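PDB 6PFX: D-alanyl transferase DltD from Enterococcus faecium TX0133A04, which probably takes part in the D-alanylation of lipoteichoic acid in the Gram-positive cell wall, as a membrane-associated member of the SGNH-hydrolase clan. Local coordinates for residues A[127-131]-A[180-184]. Numbering follows the deposited sequence.
Sequences YDWLF and LRSQW
F131 and W184 lie face to face in an offset stack, the phenyl ring over the six-membered ring of the indole with centroids 4.1 Å apart and planes only 5° from parallel. The phenyl ring is displaced toward the CE3-CZ3 side of the indole, CD2 of F131 coming 3.4 Å from CE3 of W184, while CB of F131 sits over the same six-membered ring in a CH-pi contact. W184 reaches across with CG anti to its backbone N (chi1 -171°), which carries the indole past Y127 as far as D128. There NE1 donates to OD1 of D128 at 2.9 Å; the acceptor lies in the indole plane, whereas the N-H meets the carboxylate on its anti side, 33° out of its plane; stack and in-plane bond together restrain the tilt of the indole. The contact joins helices 123-132 and 181-193 in the helical periphery of what is probably an SGNH-hydrolase-like fold, its centre about 25 Å from that of the chain. One helical turn before F131, Y127 makes the other large contribution. L180 CD1 covers one face of its ring, 4.2 Å from the centroid, and CB of Y127 packs against CD1 of W184 at 3.5 Å. The buried phenol hydroxyl donates to OE1 of Q183 (OH to OE1, 2.7 Å), arriving from above the amide plane, and is also hydrogen-bonded to N156. At the CE1 end of the phenyl ring the guanidinium of R181, steeply inclined to the ring, turns one face to that carbon (NH2 to CE1, 3.6 Å), while its NH1 is hydrogen-bonded to N178.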
loop_
_atom_site.group_PDB
_atom_site.type_symbol
_atom_site.label_atom_id
_atom_site.label_comp_id
_atom_site.label_asym_id
_atom_site.label_seq_id
_atom_site.Cartn_x
_atom_site.Cartn_y
_atom_site.Cartn_z
ATOM N N TYR A 127 -1.386 8.851 -18.535
ATOM C CA TYR A 127 -1.205 8.716 -19.974
ATOM C C TYR A 127 -0.591 7.363 -20.317
ATOM O O TYR A 127 -0.956 6.746 -21.327
ATOM C CB TYR A 127 -0.326 9.850 -20.500
ATOM C CG TYR A 127 -0.906 11.247 -20.422
ATOM C CD1 TYR A 127 -2.172 11.481 -19.904
ATOM C CD2 TYR A 127 -0.175 12.337 -20.885
ATOM C CE1 TYR A 127 -2.686 12.751 -19.841
ATOM C CE2 TYR A 127 -0.694 13.612 -20.837
ATOM C CZ TYR A 127 -1.944 13.810 -20.303
ATOM O OH TYR A 127 -2.468 15.072 -20.229
ATOM N N ASP A 128 0.337 6.881 -19.485
ATOM C CA ASP A 128 0.859 5.535 -19.671
ATOM C C ASP A 128 -0.284 4.537 -19.824
ATOM O O ASP A 128 -0.278 3.683 -20.718
ATOM C CB ASP A 128 1.696 5.107 -18.460
ATOM C CG ASP A 128 3.108 5.686 -18.449
ATOM O OD1 ASP A 128 3.595 6.182 -19.484
ATOM O OD2 ASP A 128 3.732 5.628 -17.367
ATOM N N TRP A 129 -1.264 4.617 -18.921
ATOM C CA TRP A 129 -2.406 3.711 -18.952
ATOM C C TRP A 129 -3.188 3.873 -20.243
ATOM O O TRP A 129 -3.463 2.893 -20.943
ATOM C CB TRP A 129 -3.281 4.008 -17.737
ATOM C CG TRP A 129 -4.698 3.572 -17.850
ATOM C CD1 TRP A 129 -5.158 2.302 -18.080
ATOM C CD2 TRP A 129 -5.861 4.398 -17.691
ATOM N NE1 TRP A 129 -6.536 2.299 -18.088
ATOM C CE2 TRP A 129 -6.988 3.572 -17.855
ATOM C CE3 TRP A 129 -6.056 5.758 -17.437
ATOM C CZ2 TRP A 129 -8.294 4.062 -17.770
ATOM C CZ3 TRP A 129 -7.356 6.242 -17.355
ATOM C CH2 TRP A 129 -8.454 5.395 -17.520
ATOM N N LEU A 130 -3.520 5.114 -20.601
ATOM C CA LEU A 130 -4.331 5.346 -21.789
ATOM C C LEU A 130 -3.661 4.794 -23.041
ATOM O O LEU A 130 -4.324 4.188 -23.889
ATOM C CB LEU A 130 -4.606 6.838 -21.958
ATOM C CG LEU A 130 -5.493 7.480 -20.896
ATOM C CD1 LEU A 130 -5.592 8.987 -21.095
ATOM C CD2 LEU A 130 -6.884 6.886 -20.895
ATOM N N PHE A 131 -2.355 5.027 -23.200
ATOM C CA PHE A 131 -1.646 4.533 -24.380
ATOM C C PHE A 131 -1.410 3.031 -24.322
ATOM O O PHE A 131 -1.116 2.434 -25.363
ATOM C CB PHE A 131 -0.332 5.303 -24.570
ATOM C CG PHE A 131 -0.527 6.713 -25.077
ATOM C CD1 PHE A 131 -0.785 6.961 -26.418
ATOM C CD2 PHE A 131 -0.455 7.789 -24.217
ATOM C CE1 PHE A 131 -0.978 8.260 -26.881
ATOM C CE2 PHE A 131 -0.645 9.085 -24.680
ATOM C CZ PHE A 131 -0.901 9.316 -26.009
ATOM N N LEU A 180 -2.632 13.925 -26.793
ATOM C CA LEU A 180 -1.852 13.913 -25.565
ATOM C C LEU A 180 -0.406 13.495 -25.788
ATOM O O LEU A 180 0.398 13.564 -24.852
ATOM C CB LEU A 180 -2.483 12.942 -24.551
ATOM C CG LEU A 180 -3.934 13.173 -24.131
ATOM C CD1 LEU A 180 -4.411 12.017 -23.279
ATOM C CD2 LEU A 180 -4.052 14.460 -23.373
ATOM N N ARG A 181 -0.053 13.063 -26.998
ATOM C CA ARG A 181 1.225 12.388 -27.185
ATOM C C ARG A 181 2.403 13.334 -26.995
ATOM O O ARG A 181 3.436 12.936 -26.441
ATOM C CB ARG A 181 1.268 11.739 -28.564
ATOM C CG ARG A 181 2.529 10.950 -28.795
ATOM C CD ARG A 181 2.456 10.192 -30.110
ATOM N NE ARG A 181 2.018 8.808 -29.937
ATOM C CZ ARG A 181 0.781 8.364 -30.152
ATOM N NH1 ARG A 181 -0.181 9.189 -30.549
ATOM N NH2 ARG A 181 0.507 7.079 -29.969
ATOM N N SER A 182 2.282 14.578 -27.460
ATOM C CA SER A 182 3.364 15.539 -27.278
ATOM C C SER A 182 3.641 15.765 -25.796
ATOM O O SER A 182 4.793 15.707 -25.351
ATOM C CB SER A 182 3.020 16.854 -27.973
ATOM O OG SER A 182 4.130 17.730 -27.920
ATOM N N GLN A 183 2.589 16.010 -25.013
ATOM C CA GLN A 183 2.754 16.175 -23.572
ATOM C C GLN A 183 3.325 14.914 -22.933
ATOM O O GLN A 183 4.200 14.992 -22.063
ATOM C CB GLN A 183 1.405 16.523 -22.945
ATOM C CG GLN A 183 1.469 16.821 -21.453
ATOM C CD GLN A 183 0.114 17.180 -20.850
ATOM O OE1 GLN A 183 -0.941 16.916 -21.435
ATOM N NE2 GLN A 183 0.143 17.791 -19.671
ATOM N N TRP A 184 2.834 13.743 -23.344
ATOM C CA TRP A 184 3.331 12.487 -22.791
ATOM C C TRP A 184 4.832 12.357 -23.001
ATOM O O TRP A 184 5.573 12.028 -22.067
ATOM C CB TRP A 184 2.596 11.321 -23.450
ATOM C CG TRP A 184 2.828 9.964 -22.860
ATOM C CD1 TRP A 184 2.986 9.645 -21.541
ATOM C CD2 TRP A 184 2.902 8.731 -23.583
ATOM N NE1 TRP A 184 3.154 8.289 -21.402
ATOM C CE2 TRP A 184 3.109 7.706 -22.643
ATOM C CE3 TRP A 184 2.810 8.396 -24.936
ATOM C CZ2 TRP A 184 3.230 6.368 -23.015
ATOM C CZ3 TRP A 184 2.933 7.074 -25.301
ATOM C CH2 TRP A 184 3.139 6.075 -24.347
#